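Local coordinates for protein octopine dehydrogenase (Pecten maximus, PDB 3C7A) that catalyses the NADH-dependent reductive condensation of L-arginine with pyruvate to D-octopine, and the reverse oxidation with NAD(+), at residues G47-V53 with E64-R68; L111-S117 with V136-F141; T162-A168 with E191-A197. All blocks are in the same frame, centred on the assembly; numbering follows the deposited sequence.

Interaction 1 of 3, residues G47-V53 with E64-R68; sequences GADELTV and EVKSR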
ATOM      1  N   GLY A  47      30.465   6.925   5.440  1.00 19.74           N
ATOM      2  CA  GLY A  47      31.784   6.865   6.071  1.00 20.00           C
ATOM      3  C   GLY A  47      31.723   6.591   7.563  1.00 20.23           C
ATOM      4  O   GLY A  47      31.086   5.628   8.000  1.00 20.20           O
ATOM      5  N   ALA A  48      32.380   7.448   8.343  1.00 20.42           N
ATOM      6  CA  ALA A  48      32.423   7.315   9.801  1.00 20.70           C
ATOM      7  C   ALA A  48      31.399   8.200  10.525  1.00 20.83           C
ATOM      8  O   ALA A  48      31.350   8.215  11.759  1.00 20.85           O
ATOM      9  CB  ALA A  48      33.836   7.598  10.316  1.00 20.68           C
ATOM     10  N   ASP A  49      30.584   8.923   9.756  1.00 21.03           N
ATOM     11  CA  ASP A  49      29.610   9.875  10.310  1.00 21.31           C
ATOM     12  C   ASP A  49      28.283   9.220  10.729  1.00 21.47           C
ATOM     13  O   ASP A  49      28.072   8.026  10.502  1.00 21.44           O
ATOM     14  CB  ASP A  49      29.350  11.015   9.312  1.00 21.25           C
ATOM     15  CG  ASP A  49      30.606  11.825   8.994  1.00 21.59           C
ATOM     16  OD1 ASP A  49      31.517  11.908   9.849  1.00 21.44           O
ATOM     17  OD2 ASP A  49      30.676  12.393   7.881  1.00 21.75           O
ATOM     18  N   GLU A  50      27.405  10.017  11.343  1.00 21.66           N
ATOM     19  CA  GLU A  50      26.081   9.566  11.791  1.00 21.88           C
ATOM     20  C   GLU A  50      24.969   9.996  10.824  1.00 21.87           C
ATOM     21  O   GLU A  50      25.073  11.041  10.176  1.00 21.90           O
ATOM     22  CB  GLU A  50      25.772  10.110  13.192  1.00 21.88           C
ATOM     23  CG  GLU A  50      26.659   9.566  14.313  1.00 22.05           C
ATOM     24  CD  GLU A  50      26.267  10.096  15.688  1.00 22.31           C
ATOM     25  OE1 GLU A  50      26.291  11.330  15.893  1.00 22.57           O
ATOM     26  OE2 GLU A  50      25.942   9.275  16.572  1.00 22.94           O
ATOM     27  N   LEU A  51      23.910   9.189  10.740  1.00 21.85           N
ATOM     28  CA  LEU A  51      22.732   9.503   9.921  1.00 21.85           C
ATOM     29  C   LEU A  51      21.802  10.478  10.657  1.00 21.91           C
ATOM     30  O   LEU A  51      21.537  10.303  11.848  1.00 21.91           O
ATOM     31  CB  LEU A  51      21.983   8.214   9.555  1.00 21.80           C
ATOM     32  CG  LEU A  51      20.789   8.258   8.591  1.00 21.86           C
ATOM     33  CD1 LEU A  51      21.231   8.489   7.149  1.00 21.84           C
ATOM     34  CD2 LEU A  51      19.976   6.973   8.694  1.00 21.80           C
ATOM     35  N   THR A  52      21.306  11.490   9.940  1.00 21.97           N
ATOM     36  CA  THR A  52      20.516  12.572  10.548  1.00 22.06           C
ATOM     37  C   THR A  52      19.075  12.657  10.016  1.00 22.23           C
ATOM     38  O   THR A  52      18.851  12.689   8.803  1.00 22.13           O
ATOM     39  CB  THR A  52      21.214  13.953  10.371  1.00 22.05           C
ATOM     40  OG1 THR A  52      22.599  13.848  10.729  1.00 21.93           O
ATOM     41  CG2 THR A  52      20.555  15.022  11.239  1.00 22.04           C
ATOM     42  N   VAL A  53      18.113  12.696  10.941  1.00 22.52           N
ATOM     43  CA  VAL A  53      16.695  12.894  10.617  1.00 22.87           C
ATOM     44  C   VAL A  53      16.202  14.226  11.204  1.00 23.21           C
ATOM     45  O   VAL A  53      16.300  14.452  12.413  1.00 23.19           O
ATOM     46  CB  VAL A  53      15.807  11.724  11.142  1.00 22.82           C
ATOM     47  CG1 VAL A  53      14.341  11.935  10.765  1.00 22.60           C
ATOM     48  CG2 VAL A  53      16.297  10.376  10.612  1.00 22.64           C
ATOM     49  N   GLU A  64      16.430  17.372  15.761  1.00 28.31           N
ATOM     50  CA  GLU A  64      17.375  16.480  15.077  1.00 27.88           C
ATOM     51  C   GLU A  64      17.575  15.152  15.815  1.00 27.29           C
ATOM     52  O   GLU A  64      17.652  15.125  17.046  1.00 27.30           O
ATOM     53  CB  GLU A  64      18.735  17.167  14.894  1.00 27.94           C
ATOM     54  CG  GLU A  64      18.782  18.240  13.808  1.00 28.14           C
ATOM     55  CD  GLU A  64      20.202  18.693  13.480  1.00 28.36           C
ATOM     56  OE1 GLU A  64      21.069  18.689  14.382  1.00 28.82           O
ATOM     57  OE2 GLU A  64      20.452  19.062  12.312  1.00 29.10           O
ATOM     58  N   VAL A  65      17.662  14.062  15.052  1.00 26.57           N
ATOM     59  CA  VAL A  65      17.932  12.721  15.592  1.00 25.84           C
ATOM     60  C   VAL A  65      19.126  12.094  14.856  1.00 25.34           C
ATOM     61  O   VAL A  65      19.155  12.072  13.624  1.00 25.22           O
ATOM     62  CB  VAL A  65      16.689  11.783  15.473  1.00 25.87           C
ATOM     63  CG1 VAL A  65      16.953  10.429  16.134  1.00 25.73           C
ATOM     64  CG2 VAL A  65      15.446  12.429  16.081  1.00 25.95           C
ATOM     65  N   LYS A  66      20.102  11.593  15.617  1.00 24.74           N
ATOM     66  CA  LYS A  66      21.328  11.007  15.049  1.00 24.24           C
ATOM     67  C   LYS A  66      21.615   9.590  15.563  1.00 23.78           C
ATOM     68  O   LYS A  66      21.530   9.335  16.767  1.00 23.74           O
ATOM     69  CB  LYS A  66      22.538  11.912  15.323  1.00 24.26           C
ATOM     70  CG  LYS A  66      22.509  13.254  14.600  1.00 24.41           C
ATOM     71  CD  LYS A  66      23.787  14.046  14.843  1.00 24.41           C
ATOM     72  CE  LYS A  66      23.760  15.376  14.107  1.00 24.82           C
ATOM     73  NZ  LYS A  66      25.058  16.104  14.212  1.00 25.20           N
ATOM     74  N   SER A  67      21.961   8.682  14.645  1.00 23.19           N
ATOM     75  CA  SER A  67      22.261   7.277  14.976  1.00 22.65           C
ATOM     76  C   SER A  67      23.104   6.565  13.903  1.00 22.24           C
ATOM     77  O   SER A  67      23.366   7.125  12.835  1.00 22.08           O
ATOM     78  CB  SER A  67      20.965   6.494  15.231  1.00 22.72           C
ATOM     79  OG  SER A  67      20.157   6.444  14.068  1.00 22.73           O
ATOM     80  N   ARG A  68      23.517   5.330  14.200  1.00 21.72           N
ATOM     81  CA  ARG A  68      24.288   4.495  13.268  1.00 21.25           C
ATOM     82  C   ARG A  68      23.847   3.021  13.294  1.00 20.89           C
ATOM     83  O   ARG A  68      23.910   2.376  14.343  1.00 20.73           O
ATOM     84  CB  ARG A  68      25.792   4.589  13.565  1.00 21.32           C
ATOM     85  CG  ARG A  68      26.517   5.727  12.851  1.00 21.32           C
ATOM     86  CD  ARG A  68      27.978   5.849  13.300  1.00 21.31           C
ATOM     87  NE  ARG A  68      28.796   4.689  12.931  1.00 21.47           N
ATOM     88  CZ  ARG A  68      29.461   4.558  11.784  1.00 21.58           C
ATOM     89  NH1 ARG A  68      29.415   5.512  10.860  1.00 21.62           N
ATOM     90  NH2 ARG A  68      30.176   3.464  11.555  1.00 21.44           N
TER

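Interaction 2 of 3, residues L111-S117 with V136-F141; sequences LIVGLPS and VSMMSF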
ATOM      1  N   LEU A 111       8.046 -12.178  12.834  1.00 12.71           N
ATOM      2  CA  LEU A 111       6.903 -11.326  12.485  1.00 12.53           C
ATOM      3  C   LEU A 111       7.204 -10.517  11.214  1.00 12.33           C
ATOM      4  O   LEU A 111       8.130  -9.702  11.195  1.00 12.28           O
ATOM      5  CB  LEU A 111       6.555 -10.389  13.654  1.00 12.53           C
ATOM      6  CG  LEU A 111       5.486  -9.297  13.488  1.00 12.64           C
ATOM      7  CD1 LEU A 111       4.072  -9.879  13.416  1.00 12.67           C
ATOM      8  CD2 LEU A 111       5.579  -8.275  14.612  1.00 12.50           C
ATOM      9  N   ILE A 112       6.412 -10.748  10.166  1.00 12.10           N
ATOM     10  CA  ILE A 112       6.608 -10.109   8.852  1.00 11.87           C
ATOM     11  C   ILE A 112       5.590  -8.976   8.621  1.00 11.68           C
ATOM     12  O   ILE A 112       4.380  -9.201   8.714  1.00 11.54           O
ATOM     13  CB  ILE A 112       6.545 -11.159   7.701  1.00 11.90           C
ATOM     14  CG1 ILE A 112       7.521 -12.314   7.978  1.00 11.95           C
ATOM     15  CG2 ILE A 112       6.826 -10.506   6.339  1.00 11.86           C
ATOM     16  CD1 ILE A 112       7.358 -13.528   7.070  1.00 11.99           C
ATOM     17  N   VAL A 113       6.093  -7.775   8.314  1.00 11.44           N
ATOM     18  CA  VAL A 113       5.277  -6.544   8.253  1.00 11.35           C
ATOM     19  C   VAL A 113       5.350  -5.816   6.895  1.00 11.39           C
ATOM     20  O   VAL A 113       6.436  -5.646   6.331  1.00 11.20           O
ATOM     21  CB  VAL A 113       5.691  -5.534   9.378  1.00 11.43           C
ATOM     22  CG1 VAL A 113       4.715  -4.357   9.456  1.00 11.38           C
ATOM     23  CG2 VAL A 113       5.796  -6.223  10.740  1.00 11.03           C
ATOM     24  N   GLY A 114       4.195  -5.377   6.389  1.00 11.30           N
ATOM     25  CA  GLY A 114       4.124  -4.554   5.172  1.00 11.38           C
ATOM     26  C   GLY A 114       3.761  -3.102   5.458  1.00 11.48           C
ATOM     27  O   GLY A 114       2.671  -2.819   5.967  1.00 11.30           O
ATOM     28  N   LEU A 115       4.667  -2.182   5.121  1.00 11.64           N
ATOM     29  CA  LEU A 115       4.513  -0.761   5.469  1.00 11.81           C
ATOM     30  C   LEU A 115       4.794   0.194   4.287  1.00 11.93           C
ATOM     31  O   LEU A 115       5.895   0.746   4.186  1.00 11.73           O
ATOM     32  CB  LEU A 115       5.412  -0.419   6.675  1.00 11.86           C
ATOM     33  CG  LEU A 115       5.287   0.926   7.413  1.00 11.88           C
ATOM     34  CD1 LEU A 115       4.127   0.925   8.404  1.00 11.90           C
ATOM     35  CD2 LEU A 115       6.590   1.280   8.120  1.00 11.82           C
ATOM     36  N   PRO A 116       3.803   0.396   3.391  1.00 12.08           N
ATOM     37  CA  PRO A 116       2.477  -0.226   3.331  1.00 12.18           C
ATOM     38  C   PRO A 116       2.430  -1.505   2.479  1.00 12.34           C
ATOM     39  O   PRO A 116       3.302  -1.725   1.631  1.00 12.28           O
ATOM     40  CB  PRO A 116       1.620   0.870   2.690  1.00 12.20           C
ATOM     41  CG  PRO A 116       2.576   1.626   1.799  1.00 12.15           C
ATOM     42  CD  PRO A 116       3.984   1.380   2.304  1.00 12.10           C
ATOM     43  N   SER A 117       1.417  -2.334   2.711  1.00 12.46           N
ATOM     44  CA  SER A 117       1.315  -3.625   2.042  1.00 12.75           C
ATOM     45  C   SER A 117       0.806  -3.469   0.614  1.00 12.77           C
ATOM     46  O   SER A 117       1.407  -3.984  -0.329  1.00 12.74           O
ATOM     47  CB  SER A 117       0.397  -4.564   2.828  1.00 12.72           C
ATOM     48  OG  SER A 117       1.048  -5.067   3.982  1.00 13.35           O
ATOM     49  N   VAL A 136       4.699 -18.520  10.952  1.00 13.18           N
ATOM     50  CA  VAL A 136       4.912 -17.081  11.205  1.00 13.04           C
ATOM     51  C   VAL A 136       3.598 -16.279  11.280  1.00 12.99           C
ATOM     52  O   VAL A 136       2.515 -16.840  11.094  1.00 12.90           O
ATOM     53  CB  VAL A 136       5.863 -16.439  10.142  1.00 13.00           C
ATOM     54  CG1 VAL A 136       7.232 -17.112  10.156  1.00 13.05           C
ATOM     55  CG2 VAL A 136       5.248 -16.498   8.739  1.00 12.93           C
ATOM     56  N   SER A 137       3.709 -14.975  11.559  1.00 12.98           N
ATOM     57  CA  SER A 137       2.567 -14.041  11.552  1.00 12.94           C
ATOM     58  C   SER A 137       2.700 -12.976  10.449  1.00 12.90           C
ATOM     59  O   SER A 137       3.816 -12.609  10.073  1.00 12.88           O
ATOM     60  CB  SER A 137       2.418 -13.357  12.917  1.00 13.01           C
ATOM     61  OG  SER A 137       2.040 -14.276  13.930  1.00 13.15           O
ATOM     62  N   MET A 138       1.562 -12.481   9.948  1.00 12.74           N
ATOM     63  CA  MET A 138       1.529 -11.480   8.862  1.00 12.73           C
ATOM     64  C   MET A 138       0.730 -10.209   9.248  1.00 12.71           C
ATOM     65  O   MET A 138      -0.451 -10.299   9.597  1.00 12.65           O
ATOM     66  CB  MET A 138       0.975 -12.109   7.562  1.00 12.76           C
ATOM     67  CG  MET A 138       1.837 -13.241   6.960  1.00 12.59           C
ATOM     68  SD  MET A 138       1.128 -14.132   5.536  1.00 12.85           S
ATOM     69  CE  MET A 138      -0.043 -15.225   6.344  1.00 12.54           C
ATOM     70  N   MET A 139       1.381  -9.041   9.168  1.00 12.67           N
ATOM     71  CA  MET A 139       0.826  -7.744   9.626  1.00 12.63           C
ATOM     72  C   MET A 139       0.798  -6.694   8.493  1.00 12.71           C
ATOM     73  O   MET A 139       1.819  -6.469   7.842  1.00 12.66           O
ATOM     74  CB  MET A 139       1.659  -7.226  10.816  1.00 12.63           C
ATOM     75  CG  MET A 139       1.040  -6.091  11.645  1.00 12.54           C
ATOM     76  SD  MET A 139       2.104  -5.550  13.016  1.00 12.51           S
ATOM     77  CE  MET A 139       1.022  -4.414  13.881  1.00 12.58           C
ATOM     78  N   SER A 140      -0.355  -6.046   8.275  1.00 12.79           N
ATOM     79  CA  SER A 140      -0.547  -5.110   7.137  1.00 12.90           C
ATOM     80  C   SER A 140      -1.097  -3.708   7.490  1.00 12.97           C
ATOM     81  O   SER A 140      -2.220  -3.587   7.990  1.00 12.80           O
ATOM     82  CB  SER A 140      -1.454  -5.748   6.073  1.00 12.92           C
ATOM     83  OG  SER A 140      -0.873  -6.913   5.510  1.00 13.16           O
ATOM     84  N   PHE A 141      -0.318  -2.663   7.188  1.00 13.03           N
ATOM     85  CA  PHE A 141      -0.687  -1.256   7.468  1.00 13.21           C
ATOM     86  C   PHE A 141      -1.387  -0.544   6.293  1.00 13.38           C
ATOM     87  O   PHE A 141      -1.163  -0.892   5.130  1.00 13.34           O
ATOM     88  CB  PHE A 141       0.551  -0.450   7.894  1.00 13.16           C
ATOM     89  CG  PHE A 141       0.961  -0.660   9.333  1.00 13.12           C
ATOM     90  CD1 PHE A 141       1.806  -1.710   9.687  1.00 13.02           C
ATOM     91  CD2 PHE A 141       0.511   0.202  10.330  1.00 13.17           C
ATOM     92  CE1 PHE A 141       2.191  -1.906  11.017  1.00 13.05           C
ATOM     93  CE2 PHE A 141       0.888   0.017  11.664  1.00 13.44           C
ATOM     94  CZ  PHE A 141       1.731  -1.040  12.007  1.00 13.32           C
TER

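Interaction 3 of 3, residues T162-A168 with E191-A197; sequences TKSVLAA and EPVFRLA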
ATOM      1  N   THR A 162       3.509  14.233  10.192  1.00 18.13           N
ATOM      2  CA  THR A 162       3.227  12.909  10.768  1.00 17.99           C
ATOM      3  C   THR A 162       1.737  12.749  11.109  1.00 17.95           C
ATOM      4  O   THR A 162       1.138  13.633  11.731  1.00 17.85           O
ATOM      5  CB  THR A 162       4.083  12.655  12.043  1.00 17.99           C
ATOM      6  OG1 THR A 162       5.471  12.852  11.745  1.00 17.96           O
ATOM      7  CG2 THR A 162       3.882  11.237  12.580  1.00 18.00           C
ATOM      8  N   LYS A 163       1.155  11.619  10.702  1.00 17.80           N
ATOM      9  CA  LYS A 163      -0.250  11.284  10.987  1.00 17.74           C
ATOM     10  C   LYS A 163      -0.514  11.159  12.492  1.00 17.55           C
ATOM     11  O   LYS A 163       0.381  10.782  13.253  1.00 17.47           O
ATOM     12  CB  LYS A 163      -0.645   9.973  10.292  1.00 17.79           C
ATOM     13  CG  LYS A 163      -0.510   9.961   8.768  1.00 18.10           C
ATOM     14  CD  LYS A 163      -1.771  10.453   8.074  1.00 18.79           C
ATOM     15  CE  LYS A 163      -1.693  10.233   6.569  1.00 19.18           C
ATOM     16  NZ  LYS A 163      -2.910  10.725   5.863  1.00 19.54           N
ATOM     17  N   SER A 164      -1.741  11.469  12.914  1.00 17.33           N
ATOM     18  CA  SER A 164      -2.113  11.382  14.332  1.00 17.18           C
ATOM     19  C   SER A 164      -2.547   9.975  14.774  1.00 16.94           C
ATOM     20  O   SER A 164      -2.259   9.565  15.903  1.00 16.93           O
ATOM     21  CB  SER A 164      -3.176  12.430  14.695  1.00 17.21           C
ATOM     22  OG  SER A 164      -4.383  12.228  13.980  1.00 17.79           O
ATOM     23  N   VAL A 165      -3.240   9.253  13.889  1.00 16.61           N
ATOM     24  CA  VAL A 165      -3.656   7.855  14.131  1.00 16.29           C
ATOM     25  C   VAL A 165      -3.422   6.966  12.892  1.00 15.99           C
ATOM     26  O   VAL A 165      -3.332   7.481  11.774  1.00 15.97           O
ATOM     27  CB  VAL A 165      -5.150   7.744  14.578  1.00 16.35           C
ATOM     28  CG1 VAL A 165      -5.349   8.294  15.992  1.00 16.46           C
ATOM     29  CG2 VAL A 165      -6.089   8.433  13.583  1.00 16.34           C
ATOM     30  N   LEU A 166      -3.331   5.646  13.098  1.00 15.62           N
ATOM     31  CA  LEU A 166      -3.118   4.667  12.007  1.00 15.27           C
ATOM     32  C   LEU A 166      -3.516   3.231  12.408  1.00 15.01           C
ATOM     33  O   LEU A 166      -3.351   2.843  13.565  1.00 14.95           O
ATOM     34  CB  LEU A 166      -1.654   4.695  11.538  1.00 15.22           C
ATOM     35  CG  LEU A 166      -1.316   4.273  10.101  1.00 15.39           C
ATOM     36  CD1 LEU A 166      -1.816   5.296   9.084  1.00 15.32           C
ATOM     37  CD2 LEU A 166       0.187   4.071   9.947  1.00 15.24           C
ATOM     38  N   ALA A 167      -4.018   2.449  11.447  1.00 14.74           N
ATOM     39  CA  ALA A 167      -4.541   1.094  11.716  1.00 14.53           C
ATOM     40  C   ALA A 167      -3.865  -0.040  10.922  1.00 14.40           C
ATOM     41  O   ALA A 167      -3.334   0.188   9.830  1.00 14.33           O
ATOM     42  CB  ALA A 167      -6.056   1.060  11.500  1.00 14.55           C
ATOM     43  N   ALA A 168      -3.912  -1.256  11.478  1.00 14.19           N
ATOM     44  CA  ALA A 168      -3.321  -2.458  10.856  1.00 14.11           C
ATOM     45  C   ALA A 168      -4.070  -3.763  11.187  1.00 14.05           C
ATOM     46  O   ALA A 168      -4.639  -3.898  12.271  1.00 14.01           O
ATOM     47  CB  ALA A 168      -1.851  -2.587  11.247  1.00 14.10           C
ATOM     48  N   GLU A 191       3.954   9.444  18.365  1.00 15.81           N
ATOM     49  CA  GLU A 191       2.972   9.510  17.277  1.00 16.04           C
ATOM     50  C   GLU A 191       3.457   8.745  16.040  1.00 15.79           C
ATOM     51  O   GLU A 191       4.665   8.691  15.787  1.00 15.78           O
ATOM     52  CB  GLU A 191       2.677  10.969  16.907  1.00 16.02           C
ATOM     53  CG  GLU A 191       1.753  11.696  17.886  1.00 16.70           C
ATOM     54  CD  GLU A 191       1.330  13.073  17.393  1.00 16.82           C
ATOM     55  OE1 GLU A 191       2.204  13.862  16.971  1.00 18.09           O
ATOM     56  OE2 GLU A 191       0.117  13.372  17.438  1.00 18.40           O
ATOM     57  N   PRO A 192       2.526   8.143  15.267  1.00 15.63           N
ATOM     58  CA  PRO A 192       1.071   8.044  15.472  1.00 15.54           C
ATOM     59  C   PRO A 192       0.673   6.969  16.486  1.00 15.42           C
ATOM     60  O   PRO A 192       1.469   6.074  16.783  1.00 15.31           O
ATOM     61  CB  PRO A 192       0.540   7.655  14.080  1.00 15.50           C
ATOM     62  CG  PRO A 192       1.735   7.664  13.151  1.00 15.59           C
ATOM     63  CD  PRO A 192       2.931   7.480  14.016  1.00 15.61           C
ATOM     64  N   VAL A 193      -0.552   7.068  17.007  1.00 15.34           N
ATOM     65  CA  VAL A 193      -1.112   6.054  17.910  1.00 15.33           C
ATOM     66  C   VAL A 193      -1.758   4.929  17.087  1.00 15.28           C
ATOM     67  O   VAL A 193      -2.695   5.174  16.322  1.00 15.16           O
ATOM     68  CB  VAL A 193      -2.149   6.666  18.903  1.00 15.33           C
ATOM     69  CG1 VAL A 193      -2.640   5.618  19.898  1.00 15.32           C
ATOM     70  CG2 VAL A 193      -1.559   7.862  19.648  1.00 15.49           C
ATOM     71  N   PHE A 194      -1.255   3.705  17.251  1.00 15.38           N
ATOM     72  CA  PHE A 194      -1.713   2.551  16.460  1.00 15.47           C
ATOM     73  C   PHE A 194      -2.882   1.784  17.092  1.00 15.52           C
ATOM     74  O   PHE A 194      -3.013   1.730  18.318  1.00 15.41           O
ATOM     75  CB  PHE A 194      -0.559   1.569  16.188  1.00 15.45           C
ATOM     76  CG  PHE A 194       0.605   2.164  15.422  1.00 15.51           C
ATOM     77  CD1 PHE A 194       0.399   3.071  14.382  1.00 15.64           C
ATOM     78  CD2 PHE A 194       1.908   1.777  15.721  1.00 15.36           C
ATOM     79  CE1 PHE A 194       1.479   3.607  13.674  1.00 15.59           C
ATOM     80  CE2 PHE A 194       2.993   2.305  15.016  1.00 15.71           C
ATOM     81  CZ  PHE A 194       2.776   3.220  13.991  1.00 15.49           C
ATOM     82  N   ARG A 195      -3.716   1.188  16.236  1.00 15.60           N
ATOM     83  CA  ARG A 195      -4.803   0.291  16.656  1.00 15.79           C
ATOM     84  C   ARG A 195      -4.933  -0.918  15.712  1.00 15.80           C
ATOM     85  O   ARG A 195      -4.378  -0.914  14.609  1.00 15.67           O
ATOM     86  CB  ARG A 195      -6.137   1.053  16.754  1.00 15.79           C
ATOM     87  CG  ARG A 195      -6.755   1.436  15.408  1.00 15.89           C
ATOM     88  CD  ARG A 195      -8.024   2.266  15.575  1.00 16.00           C
ATOM     89  NE  ARG A 195      -8.698   2.497  14.296  1.00 16.43           N
ATOM     90  CZ  ARG A 195      -8.404   3.479  13.445  1.00 16.94           C
ATOM     91  NH1 ARG A 195      -7.437   4.349  13.722  1.00 17.00           N
ATOM     92  NH2 ARG A 195      -9.080   3.596  12.310  1.00 16.91           N
ATOM     93  N   LEU A 196      -5.666  -1.942  16.152  1.00 15.92           N
ATOM     94  CA  LEU A 196      -5.902  -3.150  15.350  1.00 16.04           C
ATOM     95  C   LEU A 196      -7.276  -3.171  14.671  1.00 16.00           C
ATOM     96  O   LEU A 196      -8.291  -2.855  15.296  1.00 15.96           O
ATOM     97  CB  LEU A 196      -5.727  -4.410  16.208  1.00 16.11           C
ATOM     98  CG  LEU A 196      -4.502  -5.320  16.022  1.00 16.30           C
ATOM     99  CD1 LEU A 196      -3.185  -4.556  15.938  1.00 16.60           C
ATOM    100  CD2 LEU A 196      -4.448  -6.359  17.135  1.00 16.25           C
ATOM    101  N   ALA A 197      -7.291  -3.553  13.394  1.00 15.87           N
ATOM    102  CA  ALA A 197      -8.533  -3.733  12.634  1.00 15.79           C
ATOM    103  C   ALA A 197      -9.137  -5.122  12.873  1.00 15.68           C
ATOM    104  O   ALA A 197      -8.473  -6.004  13.425  1.00 15.71           O
ATOM    105  CB  ALA A 197      -8.288  -3.496  11.145  1.00 15.82           C
TER
HETATM  106  O   HOH W   1      -2.215  11.549  18.421  1.00 26.97           O

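Interaction 1 of 3, residues G47-V53 with E64-R68
Val53 and Val65 face each other in the tighter part of this contact, where their backbones exchange two hydrogen bonds, Val53 N to Val65 O at 2.9 Å and Val65 N to Val53 O at 3.0 Å. Their side chains meet through the beta carbons, CB to CB 4.4 Å. Leu51 and Ser67 form the next hydrogen-bonded pair on the same face; there the Ser67 hydroxyl is hydrogen-bonded to Gly19 O and the Val65 side chain rests on Ser23. The segments belong to the beta hairpin of strands 51-56 and 62-67, antiparallel at 156°, which Thr52 ties to the start of strand 156-171 through backbone hydrogen bonds with Val157 and the preceding Arg155. On the other face, Thr52 lies alongside the extended Lys66, OG1 3.9 Å from CE, and its CG2 sits 4.2 Å from Glu64 OE2. With an alanine in place of Thr52, OG1 and CG2 would be gone, and the Lys66 methylenes are likely to lose their support on that side and swing more freely. The solvent side is looser: Glu50 crosses Lys66 at about a right angle, yet OE1 stays 5.2 Å from NZ. Arg68, bent at chi3 (65°), brings NH1 back to Asp49 O at 2.9 Å, an acceptor within the guanidinium plane. A weak hydrogen bond from the same nitrogen reaches Gly47 O, just beyond helix 38-46, while the Asp49 carboxylate pairs with Arg155.

Interaction 2 of 3, residues L111-S117 with V136-F141
Ile112, Met139, Gly114 and Phe141 zip strands 111-114 and 137-141 together in parallel, with axes 4.9 Å apart and 20° between their directions: Ile112 and Gly114 donate to Ser137 O and Met139 O, and Met139 and Phe141 donate back to Ile112 O and Gly114 O. Helix 121-129 connects the strands, making a beta-alpha-beta unit of the nucleotide-binding sheet, and Pro116, just past the first strand after a cis peptide bond, touches the bound NAD. Among the side chains, Phe141 is packed on two sides. Leu115 CD1 sits over one face of its ring, 4.0 Å from the centroid and displaced toward the rim, a CH-pi contact. Val113 CG1 meets the ring edge at CE1, 3.8 Å away; being anti to the backbone N (chi1 -171°), this methyl lies beside the carbonyl carbon, on the side of the aromatic. At the other end, the Ile112 side chain crosses that of Val136 at a slant, CD1 4.0 Å from CG2, and Leu111 CD1 rests 3.9 Å from Ser137 CB. A CB modelled on Gly114 would collide with Ser117 OG, so the bare backbone is what admits that hydroxyl. The buried Ser140 OG is hydrogen-bonded to Glu122 OE2 on the helix, and a second hydrogen bond, 3.1 Å long, joins Ser140 OG to Ser117 OG.

Interaction 3 of 3, residues T162-A168 with E191-A197
Ala167 CB stands over the centre of the Arg195 guanidinium, 3.9 Å above its plane, while Val165 CB lies at the edge, 4.2 Å from NH1. Arg195 CG sits between its backbone N and carbonyl carbon (chi1 73°), and from there the extended chain carries the group across the neighbouring strand. The second flat group, the Phe194 ring, has Pro192 O 3.9 Å above the centre of one face, and Leu166 O at its edge, 3.8 Å from CD1. Phe194 and Leu166 run side by side on the same face of the sheet; the ring also meets His188 and Phe141 edge-to-face. Pro192, after a cis peptide bond, presses its CB to within 3.2 Å of Lys163 O. Next to it, Val193 N bonds to Ser164 O from above the carbonyl plane, and a water donates to both Ser164 O and Glu191 OE2. After a weak rung from Leu166 N to Val193 O, Arg195 N to Leu166 O, Ala168 N to Arg195 O and Ala197 N to Ala168 O (2.9 Å) continue the parallel ladder. Strand 156-171, helix 180-188 and strand 193-196, in that order with the strands parallel, form a beta-alpha-beta crossover, with Leu166 packing on the pyruvate-binding Thr143.

All three contacts lie in one mixed beta sheet and follow one another along the chain without overlap. Strand 156-171 unites them: it is a parallel neighbour of strand 51-56 from interaction 1, an antiparallel neighbour of strand 137-141 from interaction 2, and itself half of interaction 3. Interactions 2 and 3, with centres 15 Å apart, touch directly, Phe141 CD2 lying 3.8 Å from Ala168 CB. The hairpin of interaction 1 is more remote, its centre 27 Å from that of interaction 2, 26 Å from that of interaction 3 and 28 Å from the centre of the chain. The same sheet reaches the NAD site through Pro116 of interaction 2 and pyruvate-binding Thr143 through Leu166 of interaction 3.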